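Local coordinates for aspartate aminotransferase (Giardia lamblia, PDB 3MEB), which probably catalyses the reversible transfer of the amino group between L-aspartate and 2-oxoglutarate, giving oxaloacetate and L-glutamate, with pyridoxal 5'-phosphate as cofactor, at residues 119-124 against 308-313; 132-137 against 312-317; 73-78 against 333-338. All blocks are in the same frame, centred on the assembly; numbering follows the deposited sequence.

Interaction 1: residues 119-124 against 308-313; sequences RIASCQ and AAMVSG
A121 and V311 mark the closest point between strand 120-124 and helix 308-313: their CA atoms are 5.6 Å apart, and the segment axes run nearly parallel, 25° apart, with a closest approach of 7.3 Å. This is helix-on-sheet packing in the alpha/beta fold of the pyridoxal-phosphate-dependent aminotransferases of this family. The strand is an outermost one of the mixed sheet within this chain. It pairs antiparallel with strand 287-292, and helix 300-319 covers one of its faces.

A121 turns its CB to the helix and does most of the touching on the strand side. A121 CB meets V311 CG2 at 3.7 Å and also faces M310. The M310 chain runs out extended and then bends at chi3 (-56°), which brings the terminal methyl M310 CE back to 3.9 Å from A121 CB. V311 reaches past A121 to the strand backbone. V311 CG2 rests 3.6 Å from S122 N, a van der Waals contact with the main chain.

The S122 side chain points to the other side of the sheet. There its OG is hydrogen-bonded to Q104 of helix 97-108 and to H290 of the neighbouring strand. The far side of helix 308-313 meets the second subunit: A309 packs on F28 and S312 on P29 of that chain. S312 OG bonds to S31 N of the second subunit and also donates to A309 O at 2.7 Å. A309 O also takes the backbone bond from G313 N at 3.0 Å.

Interaction 2: residues 132-137 against 312-317; sequences LHIGFE and SGMTLQ
Q317 and E137 reach each other through extended chains. Q317 CG lies beside its backbone N (chi1 -70°), and the chain then runs straight to the amide. E137 CG is anti to its own N (chi1 175°), which carries the carboxylate out along the Q317 chain. The two side chains pass in opposite directions.

Q317 NE2 is the centre of the contact. Q317 NE2 bonds to I134 O at 2.9 Å. This oxygen is met on a lone pair, in the carbonyl plane, and it lies close to the amide plane of Q317. Q317 NE2 also bonds to E137 OE1 at 2.8 Å. Here the nitrogen comes from above the carboxylate plane, and the carboxylate and amide planes stand 90° apart. Both bonds are moderately bent. Two acceptors held by one NH2 group fix the rotation of the amide and bind a buried side chain to the neighbouring helix.

The segments belong to helices 127-142 and 300-319; the axes of the two segments come within 10.1 Å and cross steeply. Helix 127-142 starts at the cofactor site of this aminotransferase: S127, G128 and T129 at its N-terminal end bind pyridoxal phosphate. The contact lies further along the helix, with the I134 side chain about 12 Å from the bound cofactor.

I134 CG2 makes a van der Waals contact with the amide nitrogen Q317 NE2 at 3.5 Å. The apolar part is I134 CD1 on Q317 CB, 3.9 Å apart. I134 CG2 also meets M314 CB at 4.2 Å, and L289 of the sheet touches both I134 and M314. E137 OE1 has a second partner across the dimer interface, a salt bridge to K164 of the second subunit. That lysine also hydrogen-bonds to H133 NE2.

Interaction 3: residues 73-78 against 333-338; sequences KEAEAI and VQVIVH
Next to A75, which packs on V335 and I336, stands E76, whose OE2 has two partners beyond the contact. It is hydrogen-bonded to H328 NE2, at the start of helix 327-337, and forms a salt bridge with K88 of the second subunit. The E76 CB points away from segment 333-338.

The contact joins helix 70-81 to helix 327-337. The axes of the two segments come within 9.1 Å and make an angle of 112°. A75 sits at the crossing, and its CA is 6.0 Å from that of V335. A residue as small as alanine lets the valine come down onto the backbone.

V335 CG1 does most of the work on its side. It is anti to the backbone N (chi1 164°), and this turns it to the facing helix. V335 CG1 lies 4.0 Å from A75 CA and 3.6 Å from I78 CD1. I78 and V335 slide past each other in opposite directions. I336 also meets A75: I336 CG1 lies 4.0 Å from A75 CB. Beyond the two segments, I336 touches F346 and I78 touches L342, both on helix 340-370.

No hydrogen bond or salt bridge crosses between the two segments. Carbon atoms make the contact, which implies that shape and the partial burial of apolar surface hold the two segments together here.

How the interactions relate
The first segments come in the order 73-78, 119-124 and 132-137, and the second in the order 308-313, 312-317 and 333-338. The segments of interaction 3 come first and last, so those of interactions 1 and 2 fall between them in the chain. The centres of interactions 1 and 2 are 9 Å apart, and they share S312 and G313 of helix 300-319. They touch where C123 SG meets T315 CG2 at 3.6 Å. Helix 300-319 packs on both strand 120-125 and the next helix, 127-142, which starts at the cofactor site. Interaction 3 stands apart, about 25 and 27 Å away between centres. It uses helix 327-337, the next after 300-319. Residues of all three regions also meet the second subunit.

Interaction 1: residues 119-124 against 308-313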
ATOM      1  N   ARG A 119      -9.697 -24.023  -6.253  1.00  2.00           N
ATOM      2  CA  ARG A 119     -10.284 -22.967  -7.101  1.00  2.00           C
ATOM      3  C   ARG A 119      -9.982 -21.550  -6.626  1.00  2.00           C
ATOM      4  O   ARG A 119     -10.218 -20.613  -7.372  1.00  2.00           O
ATOM      5  CB  ARG A 119     -11.790 -23.158  -7.185  1.00  2.00           C
ATOM      6  CG  ARG A 119     -12.196 -24.345  -8.036  1.00  2.00           C
ATOM      7  CD  ARG A 119     -13.588 -24.761  -7.704  1.00  2.10           C
ATOM      8  NE  ARG A 119     -14.543 -23.692  -7.941  1.00  2.00           N
ATOM      9  CZ  ARG A 119     -15.817 -23.740  -7.609  1.00  2.00           C
ATOM     10  NH1 ARG A 119     -16.326 -24.818  -7.025  1.00  2.02           N
ATOM     11  NH2 ARG A 119     -16.584 -22.710  -7.880  1.00  4.07           N
ATOM     12  N   ILE A 120      -9.438 -21.401  -5.406  1.00  2.00           N
ATOM     13  CA  ILE A 120      -9.233 -20.083  -4.815  1.00  2.00           C
ATOM     14  C   ILE A 120      -7.803 -19.565  -4.912  1.00  2.00           C
ATOM     15  O   ILE A 120      -6.857 -20.192  -4.383  1.00  2.00           O
ATOM     16  CB  ILE A 120      -9.628 -20.020  -3.331  1.00  2.00           C
ATOM     17  CG1 ILE A 120     -11.053 -20.519  -3.088  1.00  2.00           C
ATOM     18  CG2 ILE A 120      -9.539 -18.567  -2.821  1.00  2.00           C
ATOM     19  CD1 ILE A 120     -11.388 -20.700  -1.520  1.00  2.00           C
ATOM     20  N   ALA A 121      -7.653 -18.411  -5.564  1.00  2.00           N
ATOM     21  CA  ALA A 121      -6.390 -17.723  -5.677  1.00  2.00           C
ATOM     22  C   ALA A 121      -6.436 -16.503  -4.757  1.00  2.14           C
ATOM     23  O   ALA A 121      -7.252 -15.625  -4.984  1.00  2.73           O
ATOM     24  CB  ALA A 121      -6.169 -17.302  -7.101  1.00  2.00           C
ATOM     25  N   SER A 122      -5.602 -16.472  -3.704  1.00  2.00           N
ATOM     26  CA  SER A 122      -5.699 -15.442  -2.681  1.00  2.00           C
ATOM     27  C   SER A 122      -4.417 -14.681  -2.610  1.00  2.00           C
ATOM     28  O   SER A 122      -3.330 -15.271  -2.661  1.00  2.00           O
ATOM     29  CB  SER A 122      -6.042 -16.026  -1.311  1.00  2.00           C
ATOM     30  OG  SER A 122      -7.214 -16.849  -1.350  1.00  2.00           O
ATOM     31  N   CYS A 123      -4.527 -13.364  -2.509  1.00  2.00           N
ATOM     32  CA  CYS A 123      -3.342 -12.513  -2.355  1.00  2.00           C
ATOM     33  C   CYS A 123      -3.683 -11.353  -1.435  1.00  2.00           C
ATOM     34  O   CYS A 123      -4.644 -10.619  -1.690  1.00  2.00           O
ATOM     35  CB  CYS A 123      -2.882 -11.985  -3.727  1.00  2.00           C
ATOM     36  SG  CYS A 123      -1.439 -10.926  -3.785  1.00  2.33           S
ATOM     37  N   GLN A 124      -2.897 -11.201  -0.375  1.00  2.00           N
ATOM     38  CA  GLN A 124      -3.012 -10.053   0.486  1.00  2.00           C
ATOM     39  C   GLN A 124      -2.913  -8.779  -0.305  1.00  2.12           C
ATOM     40  O   GLN A 124      -2.125  -8.676  -1.265  1.00  2.00           O
ATOM     41  CB  GLN A 124      -1.901 -10.033   1.547  1.00  2.00           C
ATOM     42  CG  GLN A 124      -2.094  -8.963   2.593  1.00  3.78           C
ATOM     43  CD  GLN A 124      -1.110  -9.093   3.736  1.00  2.00           C
ATOM     44  OE1 GLN A 124      -0.647 -10.197   4.030  1.00  3.30           O
ATOM     45  NE2 GLN A 124      -0.720  -7.970   4.321  1.00  2.96           N
ATOM     46  N   ALA A 308      -2.586 -20.698  -8.694  1.00  2.00           N
ATOM     47  CA  ALA A 308      -1.245 -20.205  -8.366  1.00  2.00           C
ATOM     48  C   ALA A 308      -0.736 -19.231  -9.434  1.00  2.00           C
ATOM     49  O   ALA A 308      -0.046 -18.267  -9.105  1.00  2.00           O
ATOM     50  CB  ALA A 308      -0.253 -21.388  -8.196  1.00  2.00           C
ATOM     51  N   ALA A 309      -1.056 -19.505 -10.707  1.00  2.00           N
ATOM     52  CA  ALA A 309      -0.676 -18.638 -11.809  1.00  2.00           C
ATOM     53  C   ALA A 309      -1.351 -17.275 -11.641  1.00  2.00           C
ATOM     54  O   ALA A 309      -0.743 -16.203 -11.862  1.00  2.00           O
ATOM     55  CB  ALA A 309      -1.073 -19.269 -13.168  1.00  2.00           C
ATOM     56  N   MET A 310      -2.632 -17.313 -11.274  1.00  2.21           N
ATOM     57  CA  MET A 310      -3.349 -16.071 -11.014  1.00  2.37           C
ATOM     58  C   MET A 310      -2.747 -15.311  -9.831  1.00  2.00           C
ATOM     59  O   MET A 310      -2.538 -14.067  -9.923  1.00  2.54           O
ATOM     60  CB  MET A 310      -4.841 -16.356 -10.857  1.00  2.62           C
ATOM     61  CG  MET A 310      -5.502 -16.775 -12.174  1.00  2.00           C
ATOM     62  SD  MET A 310      -7.293 -16.804 -12.103  1.00  3.91           S
ATOM     63  CE  MET A 310      -7.539 -17.917 -10.731  1.00  3.94           C
ATOM     64  N   VAL A 311      -2.388 -16.027  -8.761  1.00  2.85           N
ATOM     65  CA  VAL A 311      -1.689 -15.390  -7.654  1.00  2.05           C
ATOM     66  C   VAL A 311      -0.381 -14.762  -8.156  1.00  2.00           C
ATOM     67  O   VAL A 311      -0.051 -13.620  -7.799  1.00  2.00           O
ATOM     68  CB  VAL A 311      -1.416 -16.343  -6.459  1.00  2.08           C
ATOM     69  CG1 VAL A 311      -0.566 -15.619  -5.370  1.00  2.00           C
ATOM     70  CG2 VAL A 311      -2.724 -16.846  -5.867  1.00  2.00           C
ATOM     71  N   SER A 312       0.364 -15.491  -8.979  1.00  2.00           N
ATOM     72  CA  SER A 312       1.623 -14.983  -9.550  1.00  2.07           C
ATOM     73  C   SER A 312       1.423 -13.644 -10.313  1.00  2.62           C
ATOM     74  O   SER A 312       2.246 -12.713 -10.213  1.00  3.75           O
ATOM     75  CB  SER A 312       2.294 -16.075 -10.397  1.00  2.00           C
ATOM     76  OG  SER A 312       1.942 -16.039 -11.766  1.00  2.00           O
ATOM     77  N   GLY A 313       0.302 -13.503 -11.015  1.00  2.48           N
ATOM     78  CA  GLY A 313       0.022 -12.236 -11.714  1.00  2.48           C
ATOM     79  C   GLY A 313      -0.305 -11.123 -10.727  1.00  2.04           C
ATOM     80  O   GLY A 313       0.215  -9.993 -10.837  1.00  2.00           O
TER

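Interaction 2: residues 132-137 against 312-317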
ATOM      1  N   LEU A 132      -9.363  -3.740  -4.492  1.00  2.00           N
ATOM      2  CA  LEU A 132     -10.102  -3.300  -5.690  1.00  2.00           C
ATOM      3  C   LEU A 132      -9.173  -2.845  -6.773  1.00  2.00           C
ATOM      4  O   LEU A 132      -9.371  -3.185  -7.923  1.00  2.44           O
ATOM      5  CB  LEU A 132     -11.061  -2.137  -5.366  1.00  2.00           C
ATOM      6  CG  LEU A 132     -12.227  -2.439  -4.404  1.00  2.23           C
ATOM      7  CD1 LEU A 132     -12.706  -1.167  -3.705  1.00  2.00           C
ATOM      8  CD2 LEU A 132     -13.409  -3.208  -5.143  1.00  2.47           C
ATOM      9  N   HIS A 133      -8.219  -1.991  -6.425  1.00  2.00           N
ATOM     10  CA  HIS A 133      -7.218  -1.581  -7.385  1.00  2.00           C
ATOM     11  C   HIS A 133      -6.603  -2.779  -8.138  1.00  2.00           C
ATOM     12  O   HIS A 133      -6.647  -2.825  -9.369  1.00  2.00           O
ATOM     13  CB  HIS A 133      -6.121  -0.703  -6.762  1.00  2.00           C
ATOM     14  CG  HIS A 133      -4.992  -0.423  -7.696  1.00  2.00           C
ATOM     15  ND1 HIS A 133      -5.125   0.384  -8.811  1.00  2.00           N
ATOM     16  CD2 HIS A 133      -3.712  -0.866  -7.701  1.00  2.00           C
ATOM     17  CE1 HIS A 133      -3.978   0.414  -9.466  1.00  2.00           C
ATOM     18  NE2 HIS A 133      -3.107  -0.342  -8.819  1.00  2.00           N
ATOM     19  N   ILE A 134      -6.028  -3.703  -7.386  1.00  2.00           N
ATOM     20  CA  ILE A 134      -5.294  -4.835  -7.971  1.00  2.00           C
ATOM     21  C   ILE A 134      -6.238  -5.772  -8.732  1.00  2.00           C
ATOM     22  O   ILE A 134      -5.882  -6.272  -9.813  1.00  2.00           O
ATOM     23  CB  ILE A 134      -4.481  -5.622  -6.907  1.00  2.00           C
ATOM     24  CG1 ILE A 134      -3.342  -4.747  -6.373  1.00  2.00           C
ATOM     25  CG2 ILE A 134      -3.896  -6.932  -7.508  1.00  2.00           C
ATOM     26  CD1 ILE A 134      -2.254  -4.409  -7.423  1.00  2.00           C
ATOM     27  N   GLY A 135      -7.449  -5.942  -8.205  1.00  2.00           N
ATOM     28  CA  GLY A 135      -8.439  -6.797  -8.838  1.00  2.00           C
ATOM     29  C   GLY A 135      -9.005  -6.173 -10.122  1.00  2.00           C
ATOM     30  O   GLY A 135      -9.118  -6.848 -11.161  1.00  2.00           O
ATOM     31  N   PHE A 136      -9.270  -4.868 -10.093  1.00  2.00           N
ATOM     32  CA  PHE A 136      -9.667  -4.134 -11.322  1.00  2.00           C
ATOM     33  C   PHE A 136      -8.592  -4.244 -12.420  1.00  2.00           C
ATOM     34  O   PHE A 136      -8.887  -4.531 -13.613  1.00  2.45           O
ATOM     35  CB  PHE A 136      -9.926  -2.657 -11.007  1.00  2.00           C
ATOM     36  CG  PHE A 136     -11.227  -2.374 -10.307  1.00  2.18           C
ATOM     37  CD1 PHE A 136     -11.953  -3.369  -9.657  1.00  5.94           C
ATOM     38  CD2 PHE A 136     -11.712  -1.069 -10.253  1.00  3.19           C
ATOM     39  CE1 PHE A 136     -13.132  -3.058  -8.978  1.00  4.84           C
ATOM     40  CE2 PHE A 136     -12.877  -0.771  -9.572  1.00  3.39           C
ATOM     41  CZ  PHE A 136     -13.580  -1.758  -8.940  1.00  3.47           C
ATOM     42  N   GLU A 137      -7.345  -3.982 -12.042  1.00  2.00           N
ATOM     43  CA  GLU A 137      -6.236  -4.072 -12.964  1.00  2.00           C
ATOM     44  C   GLU A 137      -6.027  -5.515 -13.431  1.00  2.00           C
ATOM     45  O   GLU A 137      -5.745  -5.758 -14.609  1.00  2.00           O
ATOM     46  CB  GLU A 137      -4.943  -3.545 -12.329  1.00  2.13           C
ATOM     47  CG  GLU A 137      -3.707  -3.712 -13.190  1.00  2.00           C
ATOM     48  CD  GLU A 137      -2.443  -3.281 -12.475  1.00  2.00           C
ATOM     49  OE1 GLU A 137      -2.216  -3.669 -11.285  1.00  2.00           O
ATOM     50  OE2 GLU A 137      -1.641  -2.584 -13.123  1.00  2.90           O
ATOM     51  N   SER A 312       0.364 -15.491  -8.979  1.00  2.00           N
ATOM     52  CA  SER A 312       1.623 -14.983  -9.550  1.00  2.07           C
ATOM     53  C   SER A 312       1.423 -13.644 -10.313  1.00  2.62           C
ATOM     54  O   SER A 312       2.246 -12.713 -10.213  1.00  3.75           O
ATOM     55  CB  SER A 312       2.294 -16.075 -10.397  1.00  2.00           C
ATOM     56  OG  SER A 312       1.942 -16.039 -11.766  1.00  2.00           O
ATOM     57  N   GLY A 313       0.302 -13.503 -11.015  1.00  2.48           N
ATOM     58  CA  GLY A 313       0.022 -12.236 -11.714  1.00  2.48           C
ATOM     59  C   GLY A 313      -0.305 -11.123 -10.727  1.00  2.04           C
ATOM     60  O   GLY A 313       0.215  -9.993 -10.837  1.00  2.00           O
ATOM     61  N   MET A 314      -1.177 -11.409  -9.762  1.00  2.05           N
ATOM     62  CA  MET A 314      -1.483 -10.370  -8.731  1.00  2.34           C
ATOM     63  C   MET A 314      -0.201  -9.864  -8.057  1.00  2.00           C
ATOM     64  O   MET A 314      -0.019  -8.653  -7.850  1.00  2.00           O
ATOM     65  CB  MET A 314      -2.464 -10.906  -7.675  1.00  2.00           C
ATOM     66  CG  MET A 314      -3.840 -11.178  -8.247  1.00  2.87           C
ATOM     67  SD  MET A 314      -5.068 -11.761  -7.072  1.00  4.91           S
ATOM     68  CE  MET A 314      -4.870 -13.507  -7.157  1.00  4.84           C
ATOM     69  N   THR A 315       0.692 -10.789  -7.712  1.00  2.18           N
ATOM     70  CA  THR A 315       1.909 -10.409  -6.965  1.00  2.35           C
ATOM     71  C   THR A 315       2.887  -9.651  -7.852  1.00  2.30           C
ATOM     72  O   THR A 315       3.652  -8.792  -7.379  1.00  2.00           O
ATOM     73  CB  THR A 315       2.571 -11.604  -6.261  1.00  3.04           C
ATOM     74  OG1 THR A 315       2.974 -12.592  -7.213  1.00  2.49           O
ATOM     75  CG2 THR A 315       1.590 -12.215  -5.180  1.00  2.00           C
ATOM     76  N   LEU A 316       2.848  -9.921  -9.147  1.00  2.00           N
ATOM     77  CA  LEU A 316       3.665  -9.158 -10.075  1.00  2.00           C
ATOM     78  C   LEU A 316       3.113  -7.716 -10.138  1.00  2.00           C
ATOM     79  O   LEU A 316       3.862  -6.760 -10.076  1.00  2.00           O
ATOM     80  CB  LEU A 316       3.670  -9.801 -11.452  1.00  2.00           C
ATOM     81  CG  LEU A 316       4.376  -9.016 -12.531  1.00  2.72           C
ATOM     82  CD1 LEU A 316       5.821  -8.617 -12.175  1.00  2.00           C
ATOM     83  CD2 LEU A 316       4.244  -9.827 -13.826  1.00  2.00           C
ATOM     84  N   GLN A 317       1.779  -7.581 -10.201  1.00  2.00           N
ATOM     85  CA  GLN A 317       1.163  -6.246 -10.173  1.00  2.00           C
ATOM     86  C   GLN A 317       1.588  -5.473  -8.951  1.00  2.00           C
ATOM     87  O   GLN A 317       2.034  -4.307  -9.035  1.00  2.00           O
ATOM     88  CB  GLN A 317      -0.363  -6.355 -10.205  1.00  2.00           C
ATOM     89  CG  GLN A 317      -0.939  -6.847 -11.560  1.00  2.00           C
ATOM     90  CD  GLN A 317      -2.359  -7.235 -11.383  1.00  4.80           C
ATOM     91  OE1 GLN A 317      -2.749  -8.405 -11.600  1.00  7.14           O
ATOM     92  NE2 GLN A 317      -3.157  -6.288 -10.903  1.00  3.04           N
TER

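Interaction 3: residues 73-78 against 333-338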
ATOM      1  N   LYS A  73      -7.053  -6.169  20.928  1.00  2.00           N
ATOM      2  CA  LYS A  73      -6.197  -5.853  22.049  1.00  2.00           C
ATOM      3  C   LYS A  73      -5.372  -7.095  22.446  1.00  2.05           C
ATOM      4  O   LYS A  73      -4.166  -7.002  22.697  1.00  2.56           O
ATOM      5  CB  LYS A  73      -7.026  -5.307  23.239  1.00  2.13           C
ATOM      6  N   GLU A  74      -6.008  -8.266  22.500  1.00  2.00           N
ATOM      7  CA  GLU A  74      -5.297  -9.511  22.861  1.00  2.22           C
ATOM      8  C   GLU A  74      -4.227  -9.885  21.837  1.00  2.00           C
ATOM      9  O   GLU A  74      -3.119 -10.306  22.197  1.00  2.00           O
ATOM     10  CB  GLU A  74      -6.277 -10.688  23.007  1.00  2.81           C
ATOM     11  CG  GLU A  74      -7.299 -10.499  24.140  1.00  5.58           C
ATOM     12  CD  GLU A  74      -7.042 -11.337  25.345  1.00  8.72           C
ATOM     13  OE1 GLU A  74      -5.910 -11.815  25.551  1.00 11.41           O
ATOM     14  OE2 GLU A  74      -8.007 -11.525  26.095  1.00  9.16           O
ATOM     15  N   ALA A  75      -4.586  -9.769  20.556  1.00  2.00           N
ATOM     16  CA  ALA A  75      -3.667 -10.041  19.481  1.00  2.00           C
ATOM     17  C   ALA A  75      -2.447  -9.127  19.577  1.00  2.00           C
ATOM     18  O   ALA A  75      -1.304  -9.554  19.386  1.00  2.00           O
ATOM     19  CB  ALA A  75      -4.370  -9.860  18.136  1.00  2.00           C
ATOM     20  N   GLU A  76      -2.692  -7.848  19.819  1.00  2.57           N
ATOM     21  CA  GLU A  76      -1.589  -6.895  19.942  1.00  3.09           C
ATOM     22  C   GLU A  76      -0.609  -7.304  20.997  1.00  3.55           C
ATOM     23  O   GLU A  76       0.601  -7.245  20.768  1.00  3.77           O
ATOM     24  CB  GLU A  76      -2.065  -5.470  20.271  1.00  4.43           C
ATOM     25  CG  GLU A  76      -2.332  -4.580  19.065  1.00  5.51           C
ATOM     26  CD  GLU A  76      -1.114  -4.260  18.237  1.00  4.72           C
ATOM     27  OE1 GLU A  76       0.042  -4.596  18.587  1.00  4.83           O
ATOM     28  OE2 GLU A  76      -1.332  -3.666  17.185  1.00  2.54           O
ATOM     29  N   ALA A  77      -1.103  -7.643  22.180  1.00  3.15           N
ATOM     30  CA  ALA A  77      -0.224  -8.081  23.248  1.00  3.88           C
ATOM     31  C   ALA A  77       0.591  -9.306  22.819  1.00  4.56           C
ATOM     32  O   ALA A  77       1.761  -9.440  23.210  1.00  5.82           O
ATOM     33  CB  ALA A  77      -1.009  -8.380  24.500  1.00  3.35           C
ATOM     34  N   ILE A  78      -0.019 -10.215  22.047  1.00  3.37           N
ATOM     35  CA  ILE A  78       0.705 -11.397  21.636  1.00  2.69           C
ATOM     36  C   ILE A  78       1.830 -10.995  20.674  1.00  2.00           C
ATOM     37  O   ILE A  78       3.002 -11.389  20.846  1.00  2.00           O
ATOM     38  CB  ILE A  78      -0.211 -12.451  20.948  1.00  2.63           C
ATOM     39  CG1 ILE A  78      -1.122 -13.134  21.971  1.00  3.38           C
ATOM     40  CG2 ILE A  78       0.637 -13.516  20.176  1.00  2.10           C
ATOM     41  CD1 ILE A  78      -2.311 -13.863  21.353  1.00  2.11           C
ATOM     42  N   VAL A 333      -4.959 -10.271  12.297  1.00  2.00           N
ATOM     43  CA  VAL A 333      -6.019 -11.117  11.775  1.00  2.00           C
ATOM     44  C   VAL A 333      -5.726 -12.608  11.933  1.00  2.00           C
ATOM     45  O   VAL A 333      -6.595 -13.384  12.379  1.00  2.00           O
ATOM     46  CB  VAL A 333      -6.318 -10.773  10.298  1.00  2.00           C
ATOM     47  CG1 VAL A 333      -7.311 -11.764   9.678  1.00  2.02           C
ATOM     48  CG2 VAL A 333      -6.802  -9.353  10.197  1.00  2.00           C
ATOM     49  N   GLN A 334      -4.513 -13.024  11.588  1.00  2.00           N
ATOM     50  CA  GLN A 334      -4.170 -14.422  11.639  1.00  2.00           C
ATOM     51  C   GLN A 334      -4.111 -14.927  13.088  1.00  2.00           C
ATOM     52  O   GLN A 334      -4.536 -16.046  13.380  1.00  2.00           O
ATOM     53  CB  GLN A 334      -2.857 -14.679  10.871  1.00  2.00           C
ATOM     54  CG  GLN A 334      -1.561 -14.396  11.591  1.00  2.00           C
ATOM     55  CD  GLN A 334      -0.388 -14.585  10.651  1.00  2.00           C
ATOM     56  OE1 GLN A 334      -0.504 -14.308   9.448  1.00  2.00           O
ATOM     57  NE2 GLN A 334       0.734 -15.088  11.173  1.00  2.56           N
ATOM     58  N   VAL A 335      -3.593 -14.094  13.984  1.00  2.00           N
ATOM     59  CA  VAL A 335      -3.514 -14.475  15.406  1.00  2.00           C
ATOM     60  C   VAL A 335      -4.933 -14.690  16.018  1.00  2.00           C
ATOM     61  O   VAL A 335      -5.164 -15.626  16.810  1.00  2.00           O
ATOM     62  CB  VAL A 335      -2.690 -13.446  16.210  1.00  2.00           C
ATOM     63  CG1 VAL A 335      -2.936 -13.597  17.772  1.00  2.00           C
ATOM     64  CG2 VAL A 335      -1.171 -13.581  15.851  1.00  2.00           C
ATOM     65  N   ILE A 336      -5.857 -13.816  15.676  1.00  2.00           N
ATOM     66  CA  ILE A 336      -7.240 -13.931  16.112  1.00  2.00           C
ATOM     67  C   ILE A 336      -7.878 -15.204  15.529  1.00  2.00           C
ATOM     68  O   ILE A 336      -8.412 -16.048  16.268  1.00  2.00           O
ATOM     69  CB  ILE A 336      -8.075 -12.668  15.729  1.00  2.00           C
ATOM     70  CG1 ILE A 336      -7.629 -11.470  16.590  1.00  2.00           C
ATOM     71  CG2 ILE A 336      -9.581 -12.934  15.944  1.00  2.00           C
ATOM     72  CD1 ILE A 336      -8.159 -10.086  16.188  1.00  2.00           C
ATOM     73  N   VAL A 337      -7.826 -15.334  14.210  1.00  2.00           N
ATOM     74  CA  VAL A 337      -8.604 -16.380  13.528  1.00  2.00           C
ATOM     75  C   VAL A 337      -8.162 -17.819  13.876  1.00  2.00           C
ATOM     76  O   VAL A 337      -8.980 -18.735  13.962  1.00  2.22           O
ATOM     77  CB  VAL A 337      -8.624 -16.143  12.007  1.00  2.00           C
ATOM     78  CG1 VAL A 337      -9.175 -17.385  11.263  1.00  2.00           C
ATOM     79  CG2 VAL A 337      -9.440 -14.914  11.712  1.00  2.00           C
ATOM     80  N   HIS A 338      -6.879 -18.013  14.130  1.00  2.33           N
ATOM     81  CA  HIS A 338      -6.358 -19.354  14.427  1.00  3.07           C
ATOM     82  C   HIS A 338      -6.338 -19.684  15.918  1.00  3.25           C
ATOM     83  O   HIS A 338      -5.839 -20.739  16.292  1.00  2.15           O
ATOM     84  CB  HIS A 338      -4.937 -19.482  13.836  1.00  3.04           C
ATOM     85  CG  HIS A 338      -4.925 -19.472  12.336  1.00  4.30           C
ATOM     86  ND1 HIS A 338      -5.152 -20.610  11.595  1.00  3.67           N
ATOM     87  CD2 HIS A 338      -4.732 -18.470  11.446  1.00  3.63           C
ATOM     88  CE1 HIS A 338      -5.077 -20.311  10.309  1.00  3.45           C
ATOM     89  NE2 HIS A 338      -4.828 -19.015  10.192  1.00  4.13           N
TER